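Local coordinates for protein Dr hemagglutinin structural subunit (Escherichia coli, PDB 1UT1) that forms the structural subunit of a fimbrial adhesin that binds the Dr blood group antigen and mediates adherence of uropathogenic bacteria to the upper urinary tract, at residues K89-W102 / W117-Q129. The protein carries 3 engineered substitutions. Numbering follows the deposited sequence.
Sequences KLYVNIRPTDNSAW and WGGIIGIYVDGQQ
The guanidinium of R95 lies flat over one face of the Y124 ring, the planes 14° apart and R95 CZ 4.2 Å from the ring centroid, an off-centre cation-pi stack. R95 leaves the backbone extended, with CG anti to the backbone N, and bends at chi3 (81°), which folds the group over its diagonal neighbour. Beneath them, strands 89-96 and 118-125 pair antiparallel, with reciprocal N-H...O bonds joining N93 to Y124 and R95 to G122. On the other face of the paired strands, away from R95 and Y124, I94, P96, I121 and I123 pack together; I94 CG2 and I121 CG2 are unusually tight at 3.3 Å.

At one end, the extended Q129 side chain bonds like another strand residue: OE1 takes the Y91 N-H on a lone pair at 2.9 Å, and NE2 donates to Y91 O, which also accepts from D126 N. Q129 NE2 reaches G127 O as well, fixing the amide's rotation.

At the other end, W117 NE1 donates to D98 OD1 (2.9 Å), nearly in the indole plane. D98 OD2 receives S100 OG and S100 N, the latter closing an Asx turn, while W102 NE1 donates to S100 OG. W102 sets its CZ2 edge on the W117 face, a T-shaped pair with planes at 76°. In this immunoglobulin-like adhesin domain, side-chain bonds thus carry the pairing past strand 118-125 through Q129, and D98-W117 ties the loop after strand 89-96 to its start.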
ATOM      1  N   LYS A  89      18.042   3.840  12.588  1.00 11.26           N
ATOM      2  CA  LYS A  89      17.809   5.207  12.153  1.00 10.75           C
ATOM      3  C   LYS A  89      18.758   5.666  11.032  1.00 12.26           C
ATOM      4  O   LYS A  89      19.972   5.378  11.045  1.00 11.76           O
ATOM      5  CB  LYS A  89      17.964   6.161  13.342  1.00 10.90           C
ATOM      6  CG  LYS A  89      17.040   5.860  14.507  1.00 14.05           C
ATOM      7  CD  LYS A  89      17.462   6.736  15.703  1.00 19.69           C
ATOM      8  CE  LYS A  89      16.584   6.462  16.921  1.00 27.22           C
ATOM      9  NZ  LYS A  89      17.053   7.273  18.078  1.00 45.81           N
ATOM     10  N   LEU A  90      18.213   6.468  10.119  1.00 10.14           N
ATOM     11  CA  LEU A  90      19.037   7.144   9.108  1.00 10.34           C
ATOM     12  C   LEU A  90      18.735   8.627   9.281  1.00 12.33           C
ATOM     13  O   LEU A  90      17.635   9.083   8.940  1.00 10.79           O
ATOM     14  CB  LEU A  90      18.642   6.680   7.713  1.00 10.04           C
ATOM     15  CG  LEU A  90      19.348   7.313   6.512  1.00 12.89           C
ATOM     16  CD1 LEU A  90      20.886   7.068   6.616  1.00 12.36           C
ATOM     17  CD2 LEU A  90      18.787   6.649   5.209  1.00 13.90           C
ATOM     18  N   TYR A  91      19.648   9.348   9.944  1.00  9.90           N
ATOM     19  CA  TYR A  91      19.408  10.748  10.277  1.00  8.85           C
ATOM     20  C   TYR A  91      19.400  11.588   9.026  1.00 10.72           C
ATOM     21  O   TYR A  91      20.285  11.466   8.163  1.00  9.60           O
ATOM     22  CB  TYR A  91      20.479  11.250  11.219  1.00 10.19           C
ATOM     23  CG  TYR A  91      20.350  10.609  12.581  1.00 12.60           C
ATOM     24  CD1 TYR A  91      21.124   9.513  12.929  1.00 15.21           C
ATOM     25  CD2 TYR A  91      19.435  11.098  13.502  1.00 13.69           C
ATOM     26  CE1 TYR A  91      21.010   8.923  14.193  1.00 16.22           C
ATOM     27  CE2 TYR A  91      19.288  10.493  14.745  1.00 16.39           C
ATOM     28  CZ  TYR A  91      20.071   9.398  15.071  1.00 23.00           C
ATOM     29  OH  TYR A  91      19.981   8.857  16.352  1.00 22.48           O
ATOM     30  N   VAL A  92      18.478  12.538   8.994  1.00  8.59           N
ATOM     31  CA  VAL A  92      18.373  13.419   7.843  1.00  8.12           C
ATOM     32  C   VAL A  92      18.208  14.883   8.237  1.00 10.77           C
ATOM     33  O   VAL A  92      17.663  15.200   9.307  1.00 10.21           O
ATOM     34  CB  VAL A  92      17.162  13.018   6.923  1.00 10.35           C
ATOM     35  CG1 VAL A  92      17.394  11.631   6.284  1.00 10.94           C
ATOM     36  CG2 VAL A  92      15.792  13.048   7.702  1.00 11.31           C
ATOM     37  N   ASN A  93      18.515  15.757   7.270  1.00  8.07           N
ATOM     38  CA  ASN A  93      18.140  17.168   7.334  1.00  9.87           C
ATOM     39  C   ASN A  93      16.975  17.371   6.394  1.00 12.29           C
ATOM     40  O   ASN A  93      16.851  16.678   5.388  1.00 10.69           O
ATOM     41  CB  ASN A  93      19.279  18.052   6.870  1.00 13.72           C
ATOM     42  CG  ASN A  93      20.349  18.193   7.912  1.00 26.39           C
ATOM     43  OD1 ASN A  93      20.061  18.418   9.099  1.00 24.25           O
ATOM     44  ND2 ASN A  93      21.586  17.988   7.500  1.00 18.51           N
ATOM     45  N   ILE A  94      16.097  18.285   6.767  1.00  9.83           N
ATOM     46  CA  ILE A  94      14.909  18.619   5.980  1.00 11.32           C
ATOM     47  C   ILE A  94      15.032  20.090   5.662  1.00 13.02           C
ATOM     48  O   ILE A  94      15.231  20.909   6.564  1.00 11.34           O
ATOM     49  CB  ILE A  94      13.639  18.402   6.843  1.00 15.50           C
ATOM     50  CG1 ILE A  94      13.551  16.910   7.250  1.00 17.13           C
ATOM     51  CG2 ILE A  94      12.398  18.859   6.112  1.00 16.10           C
ATOM     52  CD1 ILE A  94      12.352  16.587   8.197  1.00 20.58           C
ATOM     53  N   ARG A  95      15.002  20.431   4.373  1.00 10.60           N
ATOM     54  CA  ARG A  95      15.309  21.796   3.952  1.00 10.47           C
ATOM     55  C   ARG A  95      14.467  22.215   2.731  1.00 11.32           C
ATOM     56  O   ARG A  95      14.540  21.578   1.700  1.00 10.81           O
ATOM     57  CB  ARG A  95      16.806  21.889   3.592  1.00 13.89           C
ATOM     58  CG  ARG A  95      17.261  23.295   3.206  1.00 28.11           C
ATOM     59  CD  ARG A  95      18.764  23.374   3.122  1.00 35.52           C
ATOM     60  NE  ARG A  95      19.261  22.855   1.847  1.00 37.37           N
ATOM     61  CZ  ARG A  95      19.911  21.698   1.692  1.00 50.01           C
ATOM     62  NH1 ARG A  95      20.140  20.901   2.736  1.00 31.69           N
ATOM     63  NH2 ARG A  95      20.318  21.325   0.486  1.00 27.17           N
ATOM     64  N   PRO A  96      13.739  23.323   2.831  1.00 11.19           N
ATOM     65  CA  PRO A  96      12.990  23.845   1.659  1.00  9.43           C
ATOM     66  C   PRO A  96      13.988  24.283   0.629  1.00 13.44           C
ATOM     67  O   PRO A  96      15.108  24.662   0.980  1.00 13.15           O
ATOM     68  CB  PRO A  96      12.274  25.088   2.211  1.00 11.64           C
ATOM     69  CG  PRO A  96      13.161  25.560   3.338  1.00 16.78           C
ATOM     70  CD  PRO A  96      13.704  24.260   3.975  1.00 13.23           C
ATOM     71  N   THR A  97      13.599  24.259  -0.644  1.00 10.31           N
ATOM     72  CA  THR A  97      14.549  24.607  -1.703  1.00 11.42           C
ATOM     73  C   THR A  97      14.587  26.112  -1.987  1.00 16.41           C
ATOM     74  O   THR A  97      15.400  26.572  -2.784  1.00 15.84           O
ATOM     75  CB  THR A  97      14.239  23.865  -3.024  1.00  8.93           C
ATOM     76  OG1 THR A  97      13.009  24.342  -3.570  1.00 11.36           O
ATOM     77  CG2 THR A  97      14.183  22.352  -2.830  1.00  7.84           C
ATOM     78  N   ASP A  98      13.683  26.875  -1.385  1.00 13.05           N
ATOM     79  CA  ASP A  98      13.709  28.324  -1.585  1.00 12.71           C
ATOM     80  C   ASP A  98      14.435  28.936  -0.376  1.00 18.18           C
ATOM     81  O   ASP A  98      15.080  28.225   0.398  1.00 19.82           O
ATOM     82  CB  ASP A  98      12.283  28.889  -1.767  1.00 13.33           C
ATOM     83  CG  ASP A  98      11.381  28.641  -0.542  1.00 14.38           C
ATOM     84  OD1 ASP A  98      10.202  29.073  -0.571  1.00 15.65           O
ATOM     85  OD2 ASP A  98      11.871  28.103   0.478  1.00 11.25           O
ATOM     86  N   ASN A  99      14.306  30.229  -0.187  1.00 20.39           N
ATOM     87  CA  ASN A  99      15.025  30.904   0.910  1.00 24.97           C
ATOM     88  C   ASN A  99      14.293  30.901   2.240  1.00 29.43           C
ATOM     89  O   ASN A  99      14.640  31.686   3.120  1.00 30.50           O
ATOM     90  CB  ASN A  99      15.216  32.386   0.561  1.00 32.82           C
ATOM     91  CG  ASN A  99      16.486  32.657  -0.160  1.00 76.23           C
ATOM     92  OD1 ASN A  99      17.447  33.116   0.446  1.00 82.92           O
ATOM     93  ND2 ASN A  99      16.413  32.645  -1.483  1.00 67.56           N
ATOM     94  N   SER A 100      13.201  30.152   2.341  1.00 20.56           N
ATOM     95  CA  SER A 100      12.318  30.314   3.472  1.00 15.86           C
ATOM     96  C   SER A 100      12.821  29.743   4.778  1.00 16.97           C
ATOM     97  O   SER A 100      13.599  28.797   4.796  1.00 14.43           O
ATOM     98  CB  SER A 100      10.899  29.865   3.146  1.00 15.80           C
ATOM     99  OG  SER A 100      10.869  28.481   2.878  1.00 15.22           O
ATOM    100  N   ALA A 101      12.430  30.386   5.878  1.00 15.16           N
ATOM    101  CA  ALA A 101      12.894  29.989   7.209  1.00 15.50           C
ATOM    102  C   ALA A 101      11.837  29.164   7.934  1.00 15.15           C
ATOM    103  O   ALA A 101      10.672  29.553   8.011  1.00 13.46           O
ATOM    104  CB  ALA A 101      13.239  31.215   8.023  1.00 16.71           C
ATOM    105  N   TRP A 102      12.291  28.063   8.519  1.00 11.98           N
ATOM    106  CA  TRP A 102      11.443  27.123   9.239  1.00 11.15           C
ATOM    107  C   TRP A 102      12.091  26.782  10.574  1.00 14.64           C
ATOM    108  O   TRP A 102      13.320  26.961  10.766  1.00 15.29           O
ATOM    109  CB  TRP A 102      11.277  25.813   8.430  1.00 10.08           C
ATOM    110  CG  TRP A 102      10.603  25.983   7.104  1.00 10.84           C
ATOM    111  CD1 TRP A 102      11.009  26.755   6.077  1.00 13.20           C
ATOM    112  CD2 TRP A 102       9.365  25.367   6.698  1.00  9.87           C
ATOM    113  NE1 TRP A 102      10.092  26.692   5.040  1.00 12.55           N
ATOM    114  CE2 TRP A 102       9.071  25.847   5.402  1.00 13.70           C
ATOM    115  CE3 TRP A 102       8.452  24.512   7.336  1.00 11.28           C
ATOM    116  CZ2 TRP A 102       7.947  25.421   4.675  1.00 12.87           C
ATOM    117  CZ3 TRP A 102       7.320  24.100   6.635  1.00 12.39           C
ATOM    118  CH2 TRP A 102       7.076  24.562   5.305  1.00 13.09           C
ATOM    119  N   TRP A 117       2.056  28.626   1.771  1.00 14.92           N
ATOM    120  CA  TRP A 117       3.295  28.286   1.091  1.00 13.57           C
ATOM    121  C   TRP A 117       3.132  27.072   0.175  1.00 16.45           C
ATOM    122  O   TRP A 117       2.466  26.080   0.535  1.00 16.16           O
ATOM    123  CB  TRP A 117       4.364  27.963   2.140  1.00 11.94           C
ATOM    124  CG  TRP A 117       5.704  27.748   1.574  1.00 13.55           C
ATOM    125  CD1 TRP A 117       6.572  28.718   1.124  1.00 16.12           C
ATOM    126  CD2 TRP A 117       6.398  26.489   1.440  1.00 13.10           C
ATOM    127  NE1 TRP A 117       7.762  28.138   0.746  1.00 14.71           N
ATOM    128  CE2 TRP A 117       7.681  26.777   0.914  1.00 15.26           C
ATOM    129  CE3 TRP A 117       6.056  25.146   1.710  1.00 13.15           C
ATOM    130  CZ2 TRP A 117       8.638  25.780   0.667  1.00 13.66           C
ATOM    131  CZ3 TRP A 117       7.014  24.150   1.454  1.00 14.22           C
ATOM    132  CH2 TRP A 117       8.286  24.478   0.921  1.00 14.39           C
ATOM    133  N   GLY A 118       3.865  27.105  -0.936  1.00 13.11           N
ATOM    134  CA  GLY A 118       4.006  25.962  -1.812  1.00 13.43           C
ATOM    135  C   GLY A 118       5.500  25.900  -2.116  1.00 14.44           C
ATOM    136  O   GLY A 118       6.173  26.941  -2.229  1.00 13.73           O
ATOM    137  N   GLY A 119       6.020  24.697  -2.243  1.00 10.50           N
ATOM    138  CA  GLY A 119       7.439  24.540  -2.498  1.00 10.33           C
ATOM    139  C   GLY A 119       7.880  23.076  -2.462  1.00 12.47           C
ATOM    140  O   GLY A 119       7.079  22.146  -2.534  1.00 12.63           O
ATOM    141  N   ILE A 120       9.176  22.901  -2.398  1.00  9.67           N
ATOM    142  CA  ILE A 120       9.782  21.584  -2.432  1.00  8.25           C
ATOM    143  C   ILE A 120      10.629  21.486  -1.184  1.00 11.30           C
ATOM    144  O   ILE A 120      11.399  22.395  -0.881  1.00  9.01           O
ATOM    145  CB  ILE A 120      10.726  21.478  -3.651  1.00 11.20           C
ATOM    146  CG1 ILE A 120       9.947  21.681  -4.961  1.00 11.55           C
ATOM    147  CG2 ILE A 120      11.457  20.123  -3.649  1.00 11.86           C
ATOM    148  CD1 ILE A 120      10.837  21.957  -6.173  1.00 16.51           C
ATOM    149  N   ILE A 121      10.438  20.416  -0.429  1.00  9.28           N
ATOM    150  CA  ILE A 121      11.251  20.144   0.750  1.00 10.18           C
ATOM    151  C   ILE A 121      12.201  18.998   0.346  1.00 13.32           C
ATOM    152  O   ILE A 121      11.757  17.970  -0.143  1.00 15.40           O
ATOM    153  CB  ILE A 121      10.365  19.613   1.904  1.00 12.62           C
ATOM    154  CG1 ILE A 121       9.372  20.687   2.396  1.00 15.00           C
ATOM    155  CG2 ILE A 121      11.240  19.076   3.053  1.00 13.09           C
ATOM    156  CD1 ILE A 121       9.995  21.801   3.096  1.00 15.50           C
ATOM    157  N   GLY A 122      13.495  19.198   0.515  1.00  8.96           N
ATOM    158  CA  GLY A 122      14.472  18.153   0.234  1.00  8.88           C
ATOM    159  C   GLY A 122      14.788  17.409   1.541  1.00 13.04           C
ATOM    160  O   GLY A 122      14.901  18.022   2.606  1.00 10.93           O
ATOM    161  N   ILE A 123      14.958  16.105   1.439  1.00  8.33           N
ATOM    162  CA  ILE A 123      15.349  15.282   2.588  1.00  7.28           C
ATOM    163  C   ILE A 123      16.772  14.789   2.241  1.00 10.95           C
ATOM    164  O   ILE A 123      16.968  14.195   1.161  1.00 12.08           O
ATOM    165  CB  ILE A 123      14.451  14.045   2.694  1.00 10.09           C
ATOM    166  CG1 ILE A 123      12.956  14.438   2.783  1.00 11.76           C
ATOM    167  CG2 ILE A 123      14.869  13.194   3.917  1.00 12.06           C
ATOM    168  CD1 ILE A 123      12.620  15.410   3.937  1.00 15.13           C
ATOM    169  N   TYR A 124      17.748  15.033   3.131  1.00  8.39           N
ATOM    170  CA  TYR A 124      19.151  14.688   2.835  1.00  9.02           C
ATOM    171  C   TYR A 124      19.768  13.937   3.987  1.00 12.03           C
ATOM    172  O   TYR A 124      19.487  14.217   5.151  1.00 11.47           O
ATOM    173  CB  TYR A 124      19.968  15.989   2.635  1.00 10.51           C
ATOM    174  CG  TYR A 124      19.366  16.931   1.621  1.00  9.53           C
ATOM    175  CD1 TYR A 124      19.678  16.805   0.259  1.00  9.92           C
ATOM    176  CD2 TYR A 124      18.376  17.836   1.993  1.00 10.36           C
ATOM    177  CE1 TYR A 124      19.118  17.671  -0.684  1.00  9.68           C
ATOM    178  CE2 TYR A 124      17.799  18.722   1.046  1.00 10.71           C
ATOM    179  CZ  TYR A 124      18.185  18.615  -0.293  1.00 10.01           C
ATOM    180  OH  TYR A 124      17.575  19.428  -1.247  1.00 10.46           O
ATOM    181  N   VAL A 125      20.718  13.073   3.675  1.00  8.92           N
ATOM    182  CA  VAL A 125      21.446  12.361   4.735  1.00  8.01           C
ATOM    183  C   VAL A 125      22.211  13.392   5.587  1.00 11.78           C
ATOM    184  O   VAL A 125      22.874  14.271   5.061  1.00 13.65           O
ATOM    185  CB  VAL A 125      22.423  11.322   4.105  1.00 10.21           C
ATOM    186  CG1 VAL A 125      23.348  10.712   5.175  1.00 10.29           C
ATOM    187  CG2 VAL A 125      21.617  10.212   3.394  1.00  9.96           C
ATOM    188  N   ASP A 126      22.072  13.310   6.905  1.00  9.91           N
ATOM    189  CA  ASP A 126      22.766  14.255   7.802  1.00 10.33           C
ATOM    190  C   ASP A 126      23.982  13.552   8.444  1.00 15.21           C
ATOM    191  O   ASP A 126      23.825  12.822   9.411  1.00 15.20           O
ATOM    192  CB  ASP A 126      21.818  14.729   8.920  1.00 12.18           C
ATOM    193  CG  ASP A 126      22.487  15.747   9.868  1.00 17.62           C
ATOM    194  OD1 ASP A 126      23.579  16.286   9.528  1.00 18.01           O
ATOM    195  OD2 ASP A 126      21.988  15.908  10.993  1.00 23.78           O
ATOM    196  N   GLY A 127      25.165  13.789   7.892  1.00 13.76           N
ATOM    197  CA  GLY A 127      26.398  13.141   8.368  1.00 13.42           C
ATOM    198  C   GLY A 127      26.526  11.812   7.621  1.00 15.98           C
ATOM    199  O   GLY A 127      25.515  11.134   7.388  1.00 12.86           O
ATOM    200  N   GLN A 128      27.742  11.479   7.174  1.00 12.66           N
ATOM    201  CA  GLN A 128      27.947  10.240   6.423  1.00 12.92           C
ATOM    202  C   GLN A 128      27.465   9.073   7.266  1.00 14.55           C
ATOM    203  O   GLN A 128      27.756   8.988   8.482  1.00 11.93           O
ATOM    204  CB  GLN A 128      29.418  10.075   5.959  1.00 14.65           C
ATOM    205  CG  GLN A 128      30.387   9.661   7.040  1.00 16.97           C
ATOM    206  CD  GLN A 128      30.392   8.141   7.258  1.00 21.96           C
ATOM    207  OE1 GLN A 128      29.779   7.399   6.495  1.00 16.63           O
ATOM    208  NE2 GLN A 128      31.083   7.678   8.320  1.00 16.19           N
ATOM    209  N   GLN A 129      26.632   8.224   6.661  1.00 11.45           N
ATOM    210  CA  GLN A 129      26.081   7.068   7.384  1.00 11.24           C
ATOM    211  C   GLN A 129      26.248   5.799   6.559  1.00 15.98           C
ATOM    212  O   GLN A 129      25.297   5.032   6.336  1.00 13.63           O
ATOM    213  CB  GLN A 129      24.622   7.332   7.800  1.00 11.49           C
ATOM    214  CG  GLN A 129      24.520   8.339   8.951  1.00 13.03           C
ATOM    215  CD  GLN A 129      23.108   8.886   9.144  1.00 15.79           C
ATOM    216  OE1 GLN A 129      22.277   8.254   9.777  1.00 13.22           O
ATOM    217  NE2 GLN A 129      22.846  10.078   8.613  1.00 12.00           N
TER
HETATM  218  O   HOH W   1      22.851   6.432  11.734  1.00 27.47           O
HETATM  219  O   HOH W   2      22.493  17.099   5.064  1.00 17.55           O
HETATM  220  O   HOH W   3      16.580  21.605  -0.309  1.00 10.94           O
HETATM  221  O   HOH W   4      10.703  25.338  -2.406  1.00 11.97           O
HETATM  222  O   HOH W   5       8.674  28.021  -2.704  1.00 25.86           O